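Local coordinates for protein FkbI (Streptomyces hygroscopicus, PDB 1R2J), which is an FAD-binding member of the acyl-CoA dehydrogenase family, thought to oxidise an acyl-ACP intermediate in making the methoxymalonyl extender unit of the polyketide FK520, at residues A[5-8]-A[9-13]; A[27-30]-A[31-35]. All blocks are in the same frame, centred on the assembly; numbering follows the deposited sequence.

Contact 1 (A[5-8]-A[9-13]); sequences DALL and TDLVG
The carbonyl oxygen of L7 receives two backbone N-H groups from the next turn of the helix. The main bond comes from L11 N (2.9 Å to L7 O); D10 N adds a weak one at 3.1 Å to L7 O. D10 N is itself shared, since it also donates to A6 O at 3.0 Å, and the one N-H thus bridges two successive carbonyls. On the apolar side of the turn the two leucines four residues apart lie across each other. A chi1 of 171°, which sets L7 CG opposite the backbone N, lets the CD1 branch run forward along the helix, where it meets L11 CD1 at 3.5 Å. The same methyl of L11 also presses on the backbone, with CD1 only 3.0 Å from L7 O, and chi1 of L11 (-106°) is well off a staggered value, so this packing looks strained. T9 turns its hydroxyl back over its own helix, where OG1 lies close to both A6 O and D10 OD2 (2.7 Å from OG1). Its single proton has both acceptors within reach, and the very short approach to A6 O is doubtful. V12 N donates to L8 O at 2.9 Å. G13 then leaves helical angles with positive phi and ends this short N-terminal helix. Helix 54-67 meets D5 and T9 through H63 and V12 through L67; L71 of helix 69-88 packs on L8 and V12, while helix 27-35 covers L11.

Contact 2 (A[27-30]-A[31-35]); sequences RDLL and VRLGA
L29 extends its CG anti to the backbone N (chi1 178°), while L33 has CG beside its backbone N (chi1 -81°), and these two settings turn the leucines toward each other over one turn of helix. Their CD1 atoms meet at 3.4 Å, closer than usual for carbons, and L29 CG rests 3.8 Å from the same L33 methyl. L33 CD1 also lies 3.0 Å from L29 O, the oxygen to which L33 N donates at 2.9 Å, so backbone and side chain of L33 converge on one carbonyl. V31 sets CG1 between its backbone N and carbonyl carbon, which brings this methyl to 2.9 Å from D28 O. Regular alpha-helical i to i+4 bonding runs through the segment, within the all-helical N-terminal domain of the acyl-CoA dehydrogenase fold. V31 N gives R27 O a nearly straight bond (171°), long at 3.2 Å, whereas G34 N reaches L30 O at 2.7 Å. The buried face is carried by L30 and L33, which both touch L71 of helix 69-88. L30 also packs on V74, L106 and Y148; its side chain is about 9 Å from that of T144, an FAD-binding residue. On the exposed face R27 and D28 form a long salt bridge, and R32 forms a salt bridge through NH1 with D36.

Contact 1 lies on helix 5-12 and contact 2 on helix 27-35, in that order along the chain, with helix 16-22 between them. Their centres are 13 Å apart, and both belong to the helical N-terminal domain of the acyl-CoA dehydrogenase fold. The two helices touch directly: L11 CD2 meets L33 CD1 at 3.4 Å, and L11 CG lies 3.7 Å from L29 CD1, so L11 packs against both leucines of contact 2. L71 of helix 69-88 is shared by both contacts and ties them into one apolar cluster. Contact 1 lies away from the FAD site, whereas the side chain of L30 in contact 2 is about 13 Å from the bound FAD.

Contact 1 (A[5-8]-A[9-13])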
ATOM      1  N   ASP A   5      10.147   4.847  14.570  1.00 27.50           N
ATOM      2  CA  ASP A   5       9.621   6.007  13.867  1.00 26.32           C
ATOM      3  C   ASP A   5      10.683   7.093  13.786  1.00 23.84           C
ATOM      4  O   ASP A   5      10.821   7.752  12.759  1.00 24.03           O
ATOM      5  CB  ASP A   5       8.378   6.544  14.575  1.00 24.93           C
ATOM      6  CG  ASP A   5       7.250   5.521  14.643  1.00 26.57           C
ATOM      7  OD1 ASP A   5       7.340   4.454  14.001  1.00 25.50           O
ATOM      8  OD2 ASP A   5       6.271   5.798  15.352  1.00 25.95           O
ATOM      9  N   ALA A   6      11.438   7.271  14.869  1.00 22.99           N
ATOM     10  CA  ALA A   6      12.490   8.282  14.897  1.00 21.79           C
ATOM     11  C   ALA A   6      13.496   7.977  13.797  1.00 20.92           C
ATOM     12  O   ALA A   6      13.967   8.876  13.092  1.00 22.01           O
ATOM     13  CB  ALA A   6      13.182   8.290  16.255  1.00 21.53           C
ATOM     14  N   LEU A   7      13.813   6.695  13.649  1.00 21.10           N
ATOM     15  CA  LEU A   7      14.754   6.239  12.639  1.00 22.00           C
ATOM     16  C   LEU A   7      14.299   6.630  11.230  1.00 21.72           C
ATOM     17  O   LEU A   7      15.115   7.086  10.426  1.00 22.51           O
ATOM     18  CB  LEU A   7      14.912   4.713  12.712  1.00 24.59           C
ATOM     19  CG  LEU A   7      15.711   4.056  11.582  1.00 25.45           C
ATOM     20  CD1 LEU A   7      17.174   4.419  11.724  1.00 27.68           C
ATOM     21  CD2 LEU A   7      15.541   2.540  11.632  1.00 26.24           C
ATOM     22  N   LEU A   8      13.006   6.445  10.948  1.00 21.76           N
ATOM     23  CA  LEU A   8      12.413   6.744   9.643  1.00 21.66           C
ATOM     24  C   LEU A   8      12.306   8.238   9.433  1.00 21.17           C
ATOM     25  O   LEU A   8      12.354   8.733   8.298  1.00 21.95           O
ATOM     26  CB  LEU A   8      11.006   6.157   9.535  1.00 19.74           C
ATOM     27  CG  LEU A   8      10.991   4.829   8.790  1.00 21.82           C
ATOM     28  CD1 LEU A   8      11.439   5.040   7.337  1.00 19.74           C
ATOM     29  CD2 LEU A   8      11.900   3.864   9.506  1.00 17.89           C
ATOM     30  N   THR A   9      12.136   8.965  10.534  1.00 22.76           N
ATOM     31  CA  THR A   9      12.048  10.412  10.406  1.00 25.75           C
ATOM     32  C   THR A   9      13.410  10.812   9.926  1.00 25.43           C
ATOM     33  O   THR A   9      13.545  11.783   9.172  1.00 23.44           O
ATOM     34  CB  THR A   9      11.939  11.219  11.717  1.00 29.00           C
ATOM     35  OG1 THR A   9      13.151  11.108  12.471  1.00 35.28           O
ATOM     36  CG2 THR A   9      10.742  10.782  12.513  1.00 27.43           C
ATOM     37  N   ASP A  10      14.480  10.157  10.391  1.00 25.89           N
ATOM     38  CA  ASP A  10      15.673  10.721   9.831  1.00 26.54           C
ATOM     39  C   ASP A  10      16.300  10.144   8.583  1.00 26.04           C
ATOM     40  O   ASP A  10      17.120  10.778   7.927  1.00 26.83           O
ATOM     41  CB  ASP A  10      16.754  11.179  10.860  1.00 28.65           C
ATOM     42  CG  ASP A  10      16.263  11.513  12.271  1.00 28.99           C
ATOM     43  OD1 ASP A  10      16.649  10.853  13.242  1.00 27.59           O
ATOM     44  OD2 ASP A  10      15.511  12.503  12.366  1.00 28.40           O
ATOM     45  N   LEU A  11      15.841   8.934   8.290  1.00 25.02           N
ATOM     46  CA  LEU A  11      16.152   8.187   7.115  1.00 25.61           C
ATOM     47  C   LEU A  11      15.502   9.144   6.092  1.00 26.30           C
ATOM     48  O   LEU A  11      16.183   9.763   5.286  1.00 26.59           O
ATOM     49  CB  LEU A  11      15.471   6.813   7.130  1.00 27.16           C
ATOM     50  CG  LEU A  11      16.453   5.675   7.418  1.00 27.94           C
ATOM     51  CD1 LEU A  11      17.296   6.046   8.617  1.00 31.43           C
ATOM     52  CD2 LEU A  11      15.718   4.373   7.660  1.00 28.87           C
ATOM     53  N   VAL A  12      14.178   9.313   6.162  1.00 25.42           N
ATOM     54  CA  VAL A  12      13.490  10.251   5.258  1.00 23.66           C
ATOM     55  C   VAL A  12      14.142  11.631   5.385  1.00 26.06           C
ATOM     56  O   VAL A  12      14.528  12.255   4.389  1.00 25.42           O
ATOM     57  CB  VAL A  12      11.971  10.430   5.587  1.00 21.20           C
ATOM     58  CG1 VAL A  12      11.338  11.456   4.634  1.00 16.99           C
ATOM     59  CG2 VAL A  12      11.251   9.099   5.465  1.00 19.66           C
ATOM     60  N   GLY A  13      14.238  12.087   6.632  1.00 28.67           N
ATOM     61  CA  GLY A  13      14.830  13.367   6.971  1.00 32.12           C
ATOM     62  C   GLY A  13      14.975  14.429   5.902  1.00 35.40           C
ATOM     63  O   GLY A  13      16.089  14.738   5.474  1.00 40.10           O
TER

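Contact 2 (A[27-30]-A[31-35])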
ATOM      1  N   ARG A  27      17.393   2.881  -3.891  1.00 30.26           N
ATOM      2  CA  ARG A  27      17.373   1.423  -3.790  1.00 32.17           C
ATOM      3  C   ARG A  27      18.014   0.960  -2.485  1.00 31.72           C
ATOM      4  O   ARG A  27      17.509   0.050  -1.826  1.00 30.40           O
ATOM      5  CB  ARG A  27      18.131   0.810  -4.972  1.00 36.44           C
ATOM      6  CG  ARG A  27      19.454   1.517  -5.271  1.00 41.21           C
ATOM      7  CD  ARG A  27      20.312   0.765  -6.286  1.00 45.31           C
ATOM      8  NE  ARG A  27      20.993  -0.386  -5.696  1.00 48.38           N
ATOM      9  CZ  ARG A  27      21.861  -1.154  -6.348  1.00 50.91           C
ATOM     10  NH1 ARG A  27      22.157  -0.894  -7.615  1.00 52.44           N
ATOM     11  NH2 ARG A  27      22.430  -2.188  -5.738  1.00 51.90           N
ATOM     12  N   ASP A  28      19.130   1.592  -2.124  1.00 32.14           N
ATOM     13  CA  ASP A  28      19.861   1.267  -0.898  1.00 32.33           C
ATOM     14  C   ASP A  28      19.026   1.415   0.372  1.00 31.15           C
ATOM     15  O   ASP A  28      19.230   0.682   1.340  1.00 31.14           O
ATOM     16  CB  ASP A  28      21.109   2.150  -0.770  1.00 36.28           C
ATOM     17  CG  ASP A  28      22.266   1.661  -1.622  1.00 39.75           C
ATOM     18  OD1 ASP A  28      23.317   2.340  -1.644  1.00 42.87           O
ATOM     19  OD2 ASP A  28      22.128   0.600  -2.266  1.00 41.64           O
ATOM     20  N   LEU A  29      18.094   2.364   0.380  1.00 28.33           N
ATOM     21  CA  LEU A  29      17.262   2.576   1.561  1.00 26.43           C
ATOM     22  C   LEU A  29      16.256   1.450   1.745  1.00 25.64           C
ATOM     23  O   LEU A  29      16.035   0.972   2.858  1.00 23.52           O
ATOM     24  CB  LEU A  29      16.499   3.901   1.466  1.00 27.41           C
ATOM     25  CG  LEU A  29      15.566   4.139   2.665  1.00 28.28           C
ATOM     26  CD1 LEU A  29      16.402   4.362   3.916  1.00 27.16           C
ATOM     27  CD2 LEU A  29      14.669   5.342   2.411  1.00 28.09           C
ATOM     28  N   LEU A  30      15.651   1.029   0.641  1.00 24.57           N
ATOM     29  CA  LEU A  30      14.651  -0.025   0.682  1.00 24.91           C
ATOM     30  C   LEU A  30      15.240  -1.351   1.154  1.00 25.70           C
ATOM     31  O   LEU A  30      14.655  -2.022   2.002  1.00 25.02           O
ATOM     32  CB  LEU A  30      13.995  -0.169  -0.696  1.00 23.84           C
ATOM     33  CG  LEU A  30      13.353   1.121  -1.232  1.00 23.21           C
ATOM     34  CD1 LEU A  30      12.658   0.850  -2.568  1.00 21.43           C
ATOM     35  CD2 LEU A  30      12.336   1.647  -0.222  1.00 22.13           C
ATOM     36  N   VAL A  31      16.397  -1.726   0.614  1.00 26.99           N
ATOM     37  CA  VAL A  31      17.044  -2.973   1.016  1.00 27.74           C
ATOM     38  C   VAL A  31      17.406  -2.906   2.499  1.00 27.42           C
ATOM     39  O   VAL A  31      17.272  -3.891   3.224  1.00 28.37           O
ATOM     40  CB  VAL A  31      18.322  -3.242   0.172  1.00 27.85           C
ATOM     41  CG1 VAL A  31      19.213  -2.025   0.176  1.00 32.60           C
ATOM     42  CG2 VAL A  31      19.080  -4.440   0.726  1.00 29.10           C
ATOM     43  N   ARG A  32      17.854  -1.732   2.937  1.00 26.57           N
ATOM     44  CA  ARG A  32      18.237  -1.497   4.325  1.00 26.87           C
ATOM     45  C   ARG A  32      17.034  -1.714   5.251  1.00 26.53           C
ATOM     46  O   ARG A  32      17.127  -2.414   6.263  1.00 26.80           O
ATOM     47  CB  ARG A  32      18.758  -0.064   4.462  1.00 28.26           C
ATOM     48  CG  ARG A  32      19.659   0.200   5.659  1.00 30.78           C
ATOM     49  CD  ARG A  32      18.900   0.571   6.913  1.00 33.92           C
ATOM     50  NE  ARG A  32      19.584   1.654   7.620  1.00 32.83           N
ATOM     51  CZ  ARG A  32      19.472   1.895   8.925  1.00 34.77           C
ATOM     52  NH1 ARG A  32      18.700   1.123   9.685  1.00 35.46           N
ATOM     53  NH2 ARG A  32      20.131   2.909   9.472  1.00 30.60           N
ATOM     54  N   LEU A  33      15.907  -1.101   4.904  1.00 25.70           N
ATOM     55  CA  LEU A  33      14.681  -1.242   5.690  1.00 25.11           C
ATOM     56  C   LEU A  33      14.146  -2.670   5.590  1.00 24.10           C
ATOM     57  O   LEU A  33      13.626  -3.216   6.562  1.00 23.78           O
ATOM     58  CB  LEU A  33      13.616  -0.265   5.180  1.00 26.49           C
ATOM     59  CG  LEU A  33      13.648   1.203   5.616  1.00 28.63           C
ATOM     60  CD1 LEU A  33      15.055   1.739   5.604  1.00 31.06           C
ATOM     61  CD2 LEU A  33      12.764   2.013   4.672  1.00 28.60           C
ATOM     62  N   GLY A  34      14.262  -3.269   4.406  1.00 23.67           N
ATOM     63  CA  GLY A  34      13.784  -4.629   4.220  1.00 24.00           C
ATOM     64  C   GLY A  34      14.555  -5.593   5.108  1.00 24.98           C
ATOM     65  O   GLY A  34      13.974  -6.456   5.771  1.00 22.33           O
ATOM     66  N   ALA A  35      15.876  -5.430   5.117  1.00 25.20           N
ATOM     67  CA  ALA A  35      16.758  -6.269   5.920  1.00 27.16           C
ATOM     68  C   ALA A  35      16.526  -6.037   7.412  1.00 27.31           C
ATOM     69  O   ALA A  35      16.801  -6.916   8.223  1.00 27.54           O
ATOM     70  CB  ALA A  35      18.218  -5.991   5.558  1.00 26.35           C
TER